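Local coordinates for protein dihydropteroate synthase (Mycobacterium smegmatis, PDB 6OMZ) that probably catalyses the magnesium-dependent condensation of para-aminobenzoate with 6-hydroxymethyl-7,8-dihydropterin diphosphate to give 7,8-dihydropteroate, the immediate precursor of folates, at residues T31-S36 against D45-H50; I62-E67 against R90-Q95; V108-L113 against A133-E138; A175-A180 against L190-G195; L259-G264 against D278-L283. The protein carries 1 engineered substitution. All blocks are in the same frame, centred on the assembly; numbering follows the deposited sequence.

Contact 1: T31-S36 against D45-H50; sequences TQDSFS and DRAVEH
Asp-33 meets Arg-46, Ala-47 and His-50 from the short helix 30-35. Two residues before it, Thr-31 OG1 hydrogen-bonds with the carbonyl O of Gly-66 and with Arg-84. Asp-33 follows with its carboxylate aimed at the other helix. Its CG lies beside the backbone N (chi1 -74°), which brings OD2 to the ring edge of His-50. His-50 ND1 donates to Asp-33 OD2 over 2.8 Å, at an N-H...O angle of 159°. The proton arrives on the syn side of the carboxylate, while OD2 stays close to the imidazole plane. The ring and the carboxylate are twisted 50° apart. Asp-33 OD2 also rests 3.7 Å from Ala-47 CA, where the small residue lets the acid come close to the helix backbone. The two helices belong to the first beta-alpha step of the TIM barrel: the chain leaves strand 23-29 through helix 30-35 and returns along the outer helix 44-56, and Asp-33, Ala-47 and His-50 all touch Val-28 of that strand. The carbonyl O of Asp-33 lies over one face of the Arg-46 guanidinium, 2.9 Å from NE, but the angle is too poor for a hydrogen bond. A bent Arg-46 chain carries the group there. Next, Ser-34 points away from helix 44-56, its hydroxyl bonded to Val-30 O and Asp-43 N. Phe-35 likewise points away and packs on Ile-42 and Arg-84.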
# COMPACT_ATOMS: atom_id res chain seq x y z
N THR A 31 5.80 -12.58 6.65
CA THR A 31 7.22 -12.89 6.71
C THR A 31 7.93 -11.98 7.70
O THR A 31 8.72 -12.44 8.53
CB THR A 31 7.83 -12.77 5.31
OG1 THR A 31 7.33 -13.84 4.49
CG2 THR A 31 9.35 -12.85 5.39
N GLN A 32 7.64 -10.67 7.63
CA GLN A 32 8.27 -9.75 8.58
C GLN A 32 7.82 -10.04 10.01
O GLN A 32 8.65 -10.08 10.93
CB GLN A 32 7.97 -8.31 8.18
CG GLN A 32 8.99 -7.30 8.71
CD GLN A 32 10.37 -7.46 8.08
OE1 GLN A 32 11.22 -8.19 8.60
NE2 GLN A 32 10.59 -6.79 6.96
N ASP A 33 6.52 -10.26 10.21
CA ASP A 33 6.04 -10.59 11.56
C ASP A 33 6.73 -11.83 12.10
O ASP A 33 7.07 -11.89 13.29
CB ASP A 33 4.53 -10.79 11.56
CG ASP A 33 3.77 -9.49 11.44
OD1 ASP A 33 4.43 -8.41 11.40
OD2 ASP A 33 2.53 -9.54 11.38
N SER A 34 6.97 -12.83 11.25
CA SER A 34 7.52 -14.09 11.73
C SER A 34 9.02 -14.01 11.98
O SER A 34 9.53 -14.65 12.91
CB SER A 34 7.23 -15.21 10.73
OG SER A 34 5.84 -15.44 10.61
N PHE A 35 9.74 -13.24 11.16
CA PHE A 35 11.19 -13.35 11.10
C PHE A 35 11.95 -12.10 11.49
O PHE A 35 13.17 -12.21 11.72
CB PHE A 35 11.63 -13.74 9.67
CG PHE A 35 11.07 -15.06 9.20
CD1 PHE A 35 10.94 -16.13 10.06
CD2 PHE A 35 10.69 -15.22 7.88
CE1 PHE A 35 10.44 -17.34 9.62
CE2 PHE A 35 10.19 -16.42 7.43
CZ PHE A 35 10.07 -17.49 8.30
N SER A 36 11.30 -10.94 11.59
CA SER A 36 12.05 -9.69 11.70
C SER A 36 12.91 -9.65 12.95
O SER A 36 14.05 -9.16 12.92
CB SER A 36 11.11 -8.48 11.67
OG SER A 36 10.33 -8.40 12.85
N ASP A 45 -0.28 -17.49 13.76
CA ASP A 45 -1.06 -16.92 14.86
C ASP A 45 -0.60 -15.51 15.21
O ASP A 45 -1.41 -14.65 15.56
CB ASP A 45 -0.98 -17.83 16.09
CG ASP A 45 -1.62 -19.19 15.87
OD1 ASP A 45 -2.48 -19.31 14.96
OD2 ASP A 45 -1.27 -20.14 16.60
N ARG A 46 0.71 -15.26 15.14
CA ARG A 46 1.21 -13.91 15.43
C ARG A 46 0.70 -12.91 14.40
O ARG A 46 0.30 -11.80 14.76
CB ARG A 46 2.74 -13.90 15.47
CG ARG A 46 3.33 -12.63 16.08
CD ARG A 46 4.55 -12.11 15.33
NE ARG A 46 5.80 -12.76 15.72
CZ ARG A 46 6.78 -12.17 16.41
NH1 ARG A 46 6.66 -10.90 16.79
NH2 ARG A 46 7.88 -12.84 16.70
N ALA A 47 0.70 -13.30 13.12
CA ALA A 47 0.22 -12.40 12.08
C ALA A 47 -1.29 -12.19 12.20
O ALA A 47 -1.78 -11.07 11.99
CB ALA A 47 0.57 -12.96 10.69
N VAL A 48 -2.03 -13.24 12.53
CA VAL A 48 -3.47 -13.08 12.72
C VAL A 48 -3.76 -12.14 13.89
O VAL A 48 -4.61 -11.24 13.79
CB VAL A 48 -4.14 -14.45 12.90
CG1 VAL A 48 -5.55 -14.28 13.45
CG2 VAL A 48 -4.15 -15.21 11.58
N GLU A 49 -3.08 -12.34 15.02
CA GLU A 49 -3.30 -11.45 16.15
C GLU A 49 -2.89 -10.02 15.82
O GLU A 49 -3.51 -9.07 16.31
CB GLU A 49 -2.54 -11.94 17.39
CG GLU A 49 -3.05 -13.26 17.96
CD GLU A 49 -4.50 -13.19 18.44
OE1 GLU A 49 -4.96 -12.09 18.83
OE2 GLU A 49 -5.17 -14.24 18.43
N HIS A 50 -1.87 -9.86 14.98
CA HIS A 50 -1.48 -8.54 14.51
C HIS A 50 -2.62 -7.88 13.74
O HIS A 50 -3.01 -6.74 14.02
CB HIS A 50 -0.22 -8.65 13.64
CG HIS A 50 0.37 -7.33 13.26
ND1 HIS A 50 1.33 -7.21 12.28
CD2 HIS A 50 0.15 -6.08 13.73
CE1 HIS A 50 1.67 -5.94 12.15
NE2 HIS A 50 0.98 -5.24 13.03

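Contact 2: I62-E67 against R90-Q95; sequences IDVGGE and RELAAQ
Ile-62 and Leu-92 are the closest pair by backbone, with their CA atoms 8.7 Å apart, a spacing that leaves the whole meeting to side chains. Residues 62-65 make up most of strand 61-65, and residues 90-93 are helical, in helix 78-93. Ile-62 and Val-64, two residues apart on the strand, direct their CB atoms to the helix, and Leu-92 directs its own back to them. One methyl of the leucine does the touching: Leu-92 CD1 lies 4.1 Å from Ile-62 CG2 and 4.3 Å from Val-64 CG2. Ile-62 CG2 and Val-64 CG2 are themselves 3.9 Å apart, so the leucine methyl completes a triangle. The isoleucine presents CG2 to the helix while its longer arm, CG1, takes the place beside the backbone N (chi1 -62°). Its chain meets that of Leu-92 at about a right angle. Ile-62 also packs on Leu-54 and Val-55 of helix 44-56. Branched residues suit the strand, where they cover much of the sheet surface, and leucine suits the helix, since its longer arm spans the gap. Val-64 is covered further by Val-85 and Ile-89, and Leu-92 also reaches Ile-99. Asp-63 faces the barrel interior instead, salt-bridged to Arg-269 and hydrogen-bonded to Ser-100 OG. The buried arrangement is that of a beta-alpha-beta crossover, strand 61-65, helix 78-93, strand 98-102, in which the helix packs on the outer side of a TIM barrel.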
# COMPACT_ATOMS: atom_id res chain seq x y z
N ILE A 62 -7.18 -4.72 6.04
CA ILE A 62 -5.90 -5.32 6.42
C ILE A 62 -5.21 -5.78 5.14
O ILE A 62 -5.76 -6.60 4.40
CB ILE A 62 -6.06 -6.48 7.40
CG1 ILE A 62 -6.70 -6.00 8.71
CG2 ILE A 62 -4.70 -7.10 7.67
CD1 ILE A 62 -5.94 -4.86 9.41
N ASP A 63 -4.02 -5.23 4.88
CA ASP A 63 -3.22 -5.56 3.70
C ASP A 63 -2.22 -6.64 4.10
O ASP A 63 -1.26 -6.37 4.82
CB ASP A 63 -2.52 -4.31 3.18
CG ASP A 63 -1.75 -4.55 1.88
OD1 ASP A 63 -2.31 -5.13 0.93
OD2 ASP A 63 -0.58 -4.13 1.80
N VAL A 64 -2.43 -7.88 3.63
CA VAL A 64 -1.60 -9.02 4.01
C VAL A 64 -0.57 -9.26 2.91
O VAL A 64 -0.92 -9.32 1.73
CB VAL A 64 -2.46 -10.26 4.27
CG1 VAL A 64 -1.59 -11.49 4.56
CG2 VAL A 64 -3.44 -10.00 5.44
N GLY A 65 0.70 -9.40 3.30
CA GLY A 65 1.77 -9.66 2.34
C GLY A 65 2.71 -10.75 2.84
O GLY A 65 2.86 -10.97 4.04
N GLY A 66 3.34 -11.43 1.89
CA GLY A 66 4.27 -12.49 2.24
C GLY A 66 5.69 -12.23 1.77
O GLY A 66 6.62 -12.97 2.12
N GLU A 67 5.86 -11.18 0.99
CA GLU A 67 7.12 -10.90 0.33
C GLU A 67 7.55 -9.48 0.66
O GLU A 67 6.78 -8.66 1.16
CB GLU A 67 7.00 -11.09 -1.19
CG GLU A 67 8.18 -11.77 -1.81
CD GLU A 67 7.87 -12.29 -3.19
OE1 GLU A 67 7.34 -11.51 -4.01
OE2 GLU A 67 8.13 -13.49 -3.44
N ARG A 90 -7.25 -16.61 5.62
CA ARG A 90 -8.41 -17.43 5.95
C ARG A 90 -8.95 -17.10 7.34
O ARG A 90 -10.17 -16.96 7.53
CB ARG A 90 -8.08 -18.92 5.85
CG ARG A 90 -8.26 -19.51 4.45
CD ARG A 90 -8.20 -21.04 4.48
NE ARG A 90 -6.86 -21.52 4.83
CZ ARG A 90 -5.88 -21.73 3.94
NH1 ARG A 90 -6.09 -21.50 2.65
NH2 ARG A 90 -4.69 -22.16 4.35
N GLU A 91 -8.06 -16.96 8.33
CA GLU A 91 -8.54 -16.72 9.69
C GLU A 91 -9.10 -15.30 9.85
O GLU A 91 -10.10 -15.10 10.56
CB GLU A 91 -7.43 -17.00 10.69
CG GLU A 91 -6.89 -18.41 10.58
CD GLU A 91 -5.98 -18.80 11.72
OE1 GLU A 91 -6.17 -18.29 12.85
OE2 GLU A 91 -5.07 -19.64 11.49
N LEU A 92 -8.49 -14.31 9.20
CA LEU A 92 -8.99 -12.95 9.32
C LEU A 92 -10.31 -12.78 8.56
O LEU A 92 -11.21 -12.07 9.01
CB LEU A 92 -7.95 -11.95 8.81
CG LEU A 92 -6.65 -11.83 9.63
CD1 LEU A 92 -5.67 -10.90 8.95
CD2 LEU A 92 -6.94 -11.36 11.07
N ALA A 93 -10.42 -13.42 7.39
CA ALA A 93 -11.66 -13.34 6.63
C ALA A 93 -12.82 -13.98 7.39
O ALA A 93 -13.96 -13.51 7.29
CB ALA A 93 -11.49 -14.00 5.26
N ALA A 94 -12.55 -15.03 8.16
CA ALA A 94 -13.60 -15.66 8.96
C ALA A 94 -14.16 -14.74 10.03
O ALA A 94 -15.24 -15.01 10.56
CB ALA A 94 -13.07 -16.94 9.62
N GLN A 95 -13.45 -13.65 10.38
CA GLN A 95 -13.98 -12.63 11.27
C GLN A 95 -14.64 -11.47 10.53
O GLN A 95 -14.97 -10.46 11.16
CB GLN A 95 -12.87 -12.08 12.18
CG GLN A 95 -12.07 -13.14 12.92
CD GLN A 95 -12.92 -13.93 13.88
OE1 GLN A 95 -13.83 -13.39 14.50
NE2 GLN A 95 -12.62 -15.21 14.01

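Contact 3: V108-L113 against A133-E138; sequences VARAAL and AGVLAE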
# COMPACT_ATOMS: atom_id res chain seq x y z
N VAL A 108 -0.44 -16.15 -6.84
CA VAL A 108 -0.58 -15.84 -5.43
C VAL A 108 -1.86 -15.05 -5.17
O VAL A 108 -2.60 -15.35 -4.22
CB VAL A 108 0.67 -15.07 -4.93
CG1 VAL A 108 0.47 -14.62 -3.50
CG2 VAL A 108 1.91 -15.95 -5.05
N ALA A 109 -2.16 -14.05 -6.01
CA ALA A 109 -3.41 -13.31 -5.89
C ALA A 109 -4.60 -14.25 -5.94
O ALA A 109 -5.53 -14.15 -5.13
CB ALA A 109 -3.51 -12.26 -7.00
N ARG A 110 -4.59 -15.18 -6.90
CA ARG A 110 -5.71 -16.11 -7.03
C ARG A 110 -5.89 -16.94 -5.77
O ARG A 110 -7.01 -17.10 -5.27
CB ARG A 110 -5.51 -17.00 -8.26
CG ARG A 110 -6.76 -17.77 -8.65
CD ARG A 110 -6.66 -18.33 -10.06
NE ARG A 110 -5.50 -19.21 -10.22
CZ ARG A 110 -4.57 -19.06 -11.16
NH1 ARG A 110 -4.66 -18.07 -12.04
NH2 ARG A 110 -3.56 -19.92 -11.22
N ALA A 111 -4.79 -17.47 -5.22
CA ALA A 111 -4.88 -18.26 -3.99
C ALA A 111 -5.37 -17.42 -2.81
O ALA A 111 -6.15 -17.89 -1.98
CB ALA A 111 -3.53 -18.89 -3.66
N ALA A 112 -4.92 -16.16 -2.73
CA ALA A 112 -5.37 -15.28 -1.66
C ALA A 112 -6.85 -14.97 -1.77
O ALA A 112 -7.56 -14.90 -0.75
CB ALA A 112 -4.56 -13.98 -1.68
N LEU A 113 -7.35 -14.77 -3.00
CA LEU A 113 -8.78 -14.56 -3.20
C LEU A 113 -9.58 -15.79 -2.79
O LEU A 113 -10.65 -15.67 -2.16
CB LEU A 113 -9.06 -14.21 -4.66
CG LEU A 113 -8.50 -12.86 -5.12
CD1 LEU A 113 -8.66 -12.65 -6.62
CD2 LEU A 113 -9.18 -11.73 -4.36
N ALA A 133 -4.04 -9.18 -14.86
CA ALA A 133 -5.27 -8.54 -15.33
C ALA A 133 -6.39 -9.57 -15.51
O ALA A 133 -7.54 -9.31 -15.14
CB ALA A 133 -5.01 -7.79 -16.64
N GLY A 134 -6.07 -10.75 -16.05
CA GLY A 134 -7.09 -11.76 -16.25
C GLY A 134 -7.64 -12.30 -14.94
O GLY A 134 -8.84 -12.59 -14.84
N VAL A 135 -6.78 -12.43 -13.93
CA VAL A 135 -7.26 -12.85 -12.61
C VAL A 135 -8.27 -11.84 -12.08
O VAL A 135 -9.36 -12.20 -11.63
CB VAL A 135 -6.07 -13.02 -11.64
CG1 VAL A 135 -6.56 -13.16 -10.21
CG2 VAL A 135 -5.24 -14.23 -12.03
N LEU A 136 -7.92 -10.55 -12.14
CA LEU A 136 -8.81 -9.51 -11.62
C LEU A 136 -10.08 -9.38 -12.45
O LEU A 136 -11.17 -9.16 -11.90
CB LEU A 136 -8.09 -8.16 -11.55
CG LEU A 136 -7.33 -7.87 -10.25
CD1 LEU A 136 -8.30 -7.84 -9.07
CD2 LEU A 136 -6.23 -8.89 -10.03
N ALA A 137 -9.97 -9.48 -13.78
CA ALA A 137 -11.17 -9.37 -14.62
C ALA A 137 -12.18 -10.46 -14.28
O ALA A 137 -13.39 -10.22 -14.26
CB ALA A 137 -10.79 -9.44 -16.10
N GLU A 138 -11.69 -11.67 -14.02
CA GLU A 138 -12.57 -12.78 -13.66
C GLU A 138 -13.13 -12.61 -12.25
O GLU A 138 -14.32 -12.86 -12.01
CB GLU A 138 -11.81 -14.11 -13.77
CG GLU A 138 -12.68 -15.37 -13.78
CD GLU A 138 -13.25 -15.74 -12.41
OE1 GLU A 138 -12.59 -15.44 -11.38
OE2 GLU A 138 -14.35 -16.33 -12.37
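The guanidinium of Arg-110 is the flat group that meets Val-135, and it does so obliquely, with neither a face nor an edge squarely turned to the methyl. Arg-110 NH1 stands 3.9 Å from Val-135 CG2. The arginine was modelled in two conformers, so this touch is only tentative. In the conformer described, CG runs anti to the backbone N (chi1 -167°) and the chain bends at chi3. The two side chains cross at about a right angle. The polar end has its main partner elsewhere, in a salt bridge from NH2 to Asp-107 OD1. A long arginine suits such an exposed position because its end can border a methyl and still pair with that acid.

Val-135 is met by both Arg-110 and Leu-113. With its CG1 anti to the backbone N, the valine splits its two methyls between partners: CG2 for Arg-110, and CG1 for Leu-113, whose CD1 lies 4.2 Å away. Ala-109 also points its CB toward helix 132-139, about 4.5 Å from Val-135 CG1, just short of contact. Having only a methyl, it lets the backbones approach, and the CA atoms of Arg-110 and Val-135 are 6.6 Å apart. Leu-113 also touches Ala-139, and Ala-109 touches Met-132, so the seam runs along helix 132-139. These are successive outer helices of the TIM barrel, 106-114 and 132-139, packed side by side on the surface with strand 119-122 between them in the chain.

Contact 4: A175-A180 against L190-G195; sequences AAVDAA and LVIDPG. With PMM (pterin-6-yl-methyl-monophosphate), chain D.
Val-177 is a two-pronged knob set against two residues of strand 190-193. One prong, Val-177 CG1, sits 3.8 Å from Leu-190 CD1, and the other, CG2, sits 3.7 Å from Ile-192 CG2. Leu-190 answers with a fork of its own: while CD1 presses on the valine, CD2 drops into the shallow place by Ala-180, 3.8 Å from its CB. The small Ala-180 leaves a hollow that suits the leucine branch. Ile-192 holds its CG2 toward Val-177 by placing CG1 in the crowded position between backbone N and carbonyl carbon (chi1 54°). The helical residues 175-180 run nearly antiparallel to strand 190-193, at 157°, the axes approaching to 9.7 Å, and cover the outer face of this TIM-barrel strand with aliphatic bulk.

The next residue, Asp-193, reaches the bound pterin monophosphate, to which Asn-121, Lys-229 and Arg-269 are also hydrogen-bonded. Asp-193 OD1 accepts from Gly-195 N in an Asx turn, which helps hold the carboxylate in place. Asp-193 OD2 takes two hydrogen bonds, from N3 and from N2 of the pterin, each 2.8 Å long. A single carboxylate oxygen thereby recognises the paired donors of the pterin, its ring N-H and the adjacent amino group.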
# COMPACT_ATOMS: atom_id res chain seq x y z
N ALA A 175 -2.45 4.86 -17.91
CA ALA A 175 -2.22 3.84 -18.93
C ALA A 175 -2.42 2.45 -18.36
O ALA A 175 -2.92 1.56 -19.05
CB ALA A 175 -0.82 3.98 -19.52
N ALA A 176 -2.03 2.24 -17.10
CA ALA A 176 -2.30 0.96 -16.44
C ALA A 176 -3.79 0.74 -16.27
O ALA A 176 -4.29 -0.37 -16.49
CB ALA A 176 -1.58 0.90 -15.09
N VAL A 177 -4.52 1.79 -15.88
CA VAL A 177 -5.98 1.74 -15.80
C VAL A 177 -6.57 1.33 -17.15
O VAL A 177 -7.43 0.44 -17.23
CB VAL A 177 -6.54 3.10 -15.33
CG1 VAL A 177 -8.03 3.18 -15.59
CG2 VAL A 177 -6.23 3.33 -13.85
N ASP A 178 -6.13 1.98 -18.24
CA ASP A 178 -6.60 1.64 -19.58
C ASP A 178 -6.37 0.17 -19.91
O ASP A 178 -7.23 -0.49 -20.50
CB ASP A 178 -5.90 2.48 -20.64
CG ASP A 178 -6.40 3.89 -20.68
OD1 ASP A 178 -7.55 4.12 -20.23
OD2 ASP A 178 -5.66 4.77 -21.18
N ALA A 179 -5.18 -0.35 -19.58
CA ALA A 179 -4.88 -1.73 -19.91
C ALA A 179 -5.75 -2.68 -19.09
O ALA A 179 -6.16 -3.74 -19.59
CB ALA A 179 -3.40 -2.02 -19.69
N ALA A 180 -6.03 -2.32 -17.83
CA ALA A 180 -6.94 -3.12 -17.01
C ALA A 180 -8.33 -3.17 -17.63
O ALA A 180 -8.92 -4.25 -17.77
CB ALA A 180 -6.99 -2.55 -15.59
N LEU A 190 -10.98 0.01 -10.04
CA LEU A 190 -9.56 0.33 -10.01
C LEU A 190 -9.25 1.38 -8.95
O LEU A 190 -10.04 2.30 -8.71
CB LEU A 190 -9.10 0.81 -11.38
CG LEU A 190 -9.27 -0.35 -12.36
CD1 LEU A 190 -9.33 0.14 -13.79
CD2 LEU A 190 -8.14 -1.37 -12.15
N VAL A 191 -8.10 1.22 -8.31
CA VAL A 191 -7.50 2.18 -7.40
C VAL A 191 -6.08 2.43 -7.92
O VAL A 191 -5.45 1.52 -8.47
CB VAL A 191 -7.48 1.64 -5.95
CG1 VAL A 191 -6.80 2.62 -4.98
CG2 VAL A 191 -8.92 1.30 -5.48
N ILE A 192 -5.59 3.66 -7.77
CA ILE A 192 -4.22 3.97 -8.17
C ILE A 192 -3.44 4.50 -6.97
O ILE A 192 -4.01 5.01 -6.01
CB ILE A 192 -4.16 4.96 -9.34
CG1 ILE A 192 -4.95 6.23 -9.01
CG2 ILE A 192 -4.65 4.28 -10.63
CD1 ILE A 192 -4.91 7.30 -10.12
N ASP A 193 -2.10 4.38 -7.05
CA ASP A 193 -1.22 4.70 -5.92
C ASP A 193 0.06 5.25 -6.55
O ASP A 193 0.63 4.58 -7.42
CB ASP A 193 -0.94 3.43 -5.09
CG ASP A 193 -0.05 3.67 -3.86
OD1 ASP A 193 0.85 4.53 -3.90
OD2 ASP A 193 -0.23 2.94 -2.86
N PRO A 194 0.54 6.43 -6.14
CA PRO A 194 1.75 7.00 -6.78
C PRO A 194 3.04 6.24 -6.47
O PRO A 194 4.07 6.56 -7.06
CB PRO A 194 1.81 8.42 -6.21
CG PRO A 194 1.13 8.31 -4.85
CD PRO A 194 0.01 7.30 -5.06
N GLY A 195 3.02 5.27 -5.57
CA GLY A 195 4.20 4.47 -5.30
C GLY A 195 5.35 5.28 -4.72
O GLY A 195 6.45 5.26 -5.27
N5 PMM D . 4.67 0.01 -0.07
C6 PMM D . 5.15 -1.22 0.21
C7 PMM D . 4.40 -2.35 -0.08
N8 PMM D . 3.19 -2.33 -0.66
N1 PMM D . 1.53 -1.11 -1.60
C2 PMM D . 1.03 0.07 -1.97
N2 PMM D . -0.12 0.11 -2.65
N3 PMM D . 1.65 1.26 -1.72
C4 PMM D . 2.86 1.40 -1.07
O4 PMM D . 3.34 2.51 -0.87
C4A PMM D . 3.47 0.12 -0.66
C8A PMM D . 2.75 -1.10 -0.95
C9 PMM D . 6.55 -1.31 0.73
O10 PMM D . 6.61 -0.77 2.08
PA PMM D . 6.47 -1.59 3.48
O1P PMM D . 6.54 -0.56 4.54
O2P PMM D . 5.13 -2.33 3.49
O3P PMM D . 7.60 -2.61 3.56

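Contact 5: L259-G264 against D278-L283; sequences LAAMHG and DALKVL. With EDO (1,2-ethanediol), chain F.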
# COMPACT_ATOMS: atom_id res chain seq x y z
N LEU A 259 -3.01 15.01 5.91
CA LEU A 259 -2.95 15.87 4.73
C LEU A 259 -3.48 15.13 3.51
O LEU A 259 -4.17 15.71 2.67
CB LEU A 259 -1.52 16.36 4.49
CG LEU A 259 -0.98 17.34 5.55
CD1 LEU A 259 0.48 17.68 5.29
CD2 LEU A 259 -1.81 18.62 5.59
N ALA A 260 -3.20 13.82 3.42
CA ALA A 260 -3.79 13.03 2.35
C ALA A 260 -5.31 13.01 2.45
O ALA A 260 -6.00 13.17 1.43
CB ALA A 260 -3.23 11.60 2.39
N ALA A 261 -5.84 12.82 3.66
CA ALA A 261 -7.30 12.84 3.81
C ALA A 261 -7.88 14.19 3.40
O ALA A 261 -8.91 14.24 2.72
CB ALA A 261 -7.69 12.51 5.25
N MET A 262 -7.23 15.29 3.81
CA MET A 262 -7.73 16.62 3.49
C MET A 262 -7.76 16.86 1.99
O MET A 262 -8.59 17.63 1.50
CB MET A 262 -6.88 17.69 4.18
CG MET A 262 -7.03 17.71 5.71
SD MET A 262 -5.86 18.86 6.46
CE MET A 262 -5.68 20.04 5.12
N HIS A 263 -6.86 16.22 1.24
CA HIS A 263 -6.74 16.45 -0.18
C HIS A 263 -7.40 15.36 -1.02
O HIS A 263 -7.16 15.28 -2.23
CB HIS A 263 -5.26 16.62 -0.55
CG HIS A 263 -4.69 17.91 -0.05
ND1 HIS A 263 -5.12 19.13 -0.52
CD2 HIS A 263 -3.77 18.18 0.90
CE1 HIS A 263 -4.46 20.10 0.10
NE2 HIS A 263 -3.64 19.54 0.97
N GLY A 264 -8.24 14.54 -0.41
CA GLY A 264 -9.16 13.69 -1.15
C GLY A 264 -8.72 12.26 -1.38
O GLY A 264 -9.38 11.55 -2.16
N ASP A 278 -5.57 8.11 15.38
CA ASP A 278 -5.52 9.26 16.28
C ASP A 278 -5.53 10.56 15.48
O ASP A 278 -6.25 11.52 15.81
CB ASP A 278 -4.25 9.23 17.14
CG ASP A 278 -4.24 8.16 18.22
OD1 ASP A 278 -5.22 7.40 18.40
OD2 ASP A 278 -3.19 8.10 18.91
N ALA A 279 -4.68 10.64 14.46
CA ALA A 279 -4.54 11.86 13.68
C ALA A 279 -5.83 12.20 12.94
O ALA A 279 -6.24 13.36 12.87
CB ALA A 279 -3.37 11.71 12.71
N LEU A 280 -6.49 11.18 12.38
CA LEU A 280 -7.72 11.42 11.66
C LEU A 280 -8.87 11.77 12.61
O LEU A 280 -9.79 12.48 12.21
CB LEU A 280 -8.07 10.20 10.81
CG LEU A 280 -7.11 9.99 9.64
CD1 LEU A 280 -7.29 8.61 9.06
CD2 LEU A 280 -7.31 11.07 8.54
N LYS A 281 -8.83 11.28 13.85
CA LYS A 281 -9.82 11.72 14.83
C LYS A 281 -9.64 13.20 15.16
O LYS A 281 -10.63 13.91 15.39
CB LYS A 281 -9.74 10.87 16.11
CG LYS A 281 -10.28 9.44 15.93
CD LYS A 281 -10.10 8.58 17.20
CE LYS A 281 -10.72 7.18 17.01
NZ LYS A 281 -10.32 6.26 18.10
N VAL A 282 -8.39 13.68 15.22
CA VAL A 282 -8.16 15.10 15.43
C VAL A 282 -8.71 15.91 14.25
O VAL A 282 -9.42 16.90 14.43
CB VAL A 282 -6.66 15.38 15.66
CG1 VAL A 282 -6.37 16.88 15.59
CG2 VAL A 282 -6.20 14.81 17.01
N LEU A 283 -8.41 15.47 13.03
CA LEU A 283 -8.93 16.16 11.85
C LEU A 283 -10.45 16.23 11.88
O LEU A 283 -11.04 17.28 11.60
CB LEU A 283 -8.45 15.46 10.57
CG LEU A 283 -8.98 16.03 9.26
CD1 LEU A 283 -8.51 17.46 9.08
CD2 LEU A 283 -8.50 15.15 8.09
C1 EDO F . -9.83 2.59 18.30
O1 EDO F . -10.11 3.31 19.50
C2 EDO F . -11.02 2.64 17.36
O2 EDO F . -11.16 3.95 16.81
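Ala-261 CB and Leu-280 CD2 make the closest touch between residues 259-264 and 278-283, at 3.6 Å. The same alanine methyl, Ala-261 CB, also lies 4.0 Å from Leu-283 CD2, so the alanine sits against leucines from successive turns of helix 273-287. Met-262 takes the neighbouring place: its CG is 3.7 Å from Leu-283 CD1, and its sulfur, SD, is 4.0 Å from that methyl. The methionine chain bends at chi3, with CG and SD both lying by the leucine methyl. Leu-283 reaches both residues because its CG points anti to the backbone N (chi1 177°), which throws the branch across to the other helix.

The pair are the last two helices of the TIM barrel, 250-262 and 273-287, joined through strand 267-270 and packed at the protein surface. Beyond the first shell, Val-22 touches both Ala-261 and Leu-280, and Val-258 adds to the support of Leu-283. Helix 250-262 stops just here. Gly-264, with positive phi, is the C-prime residue of a Schellman motif, in which its N bonds to Ala-261 O and Ala-265 N to Ala-260 O. Lys-281 NZ, which takes no part in the contact, hydrogen-bonds O2 of a 1,2-ethanediol, probably from the crystallisation liquor, and more weakly O1.

Following the chain from its N terminus, the contacts come one after another, none nesting or crossing. Contact 1 closes the short loop after strand 23-29, and contact 2 then joins strand 61-65 to its returning helix. These two touch directly, where Val-48 packs on Leu-92 and Glu-91. Contact 3 closes round strand 119-122, its nearest atoms about 6 Å from contact 2. Contact 4 closes the loop from helix 165-182 to strand 190-193, reaching the same sheet as contact 2, on the opposite side of the chain's centre from contact 1. Contact 5 joins the last two helices round strand 267-270, its centre about 24 Å from that of contact 4.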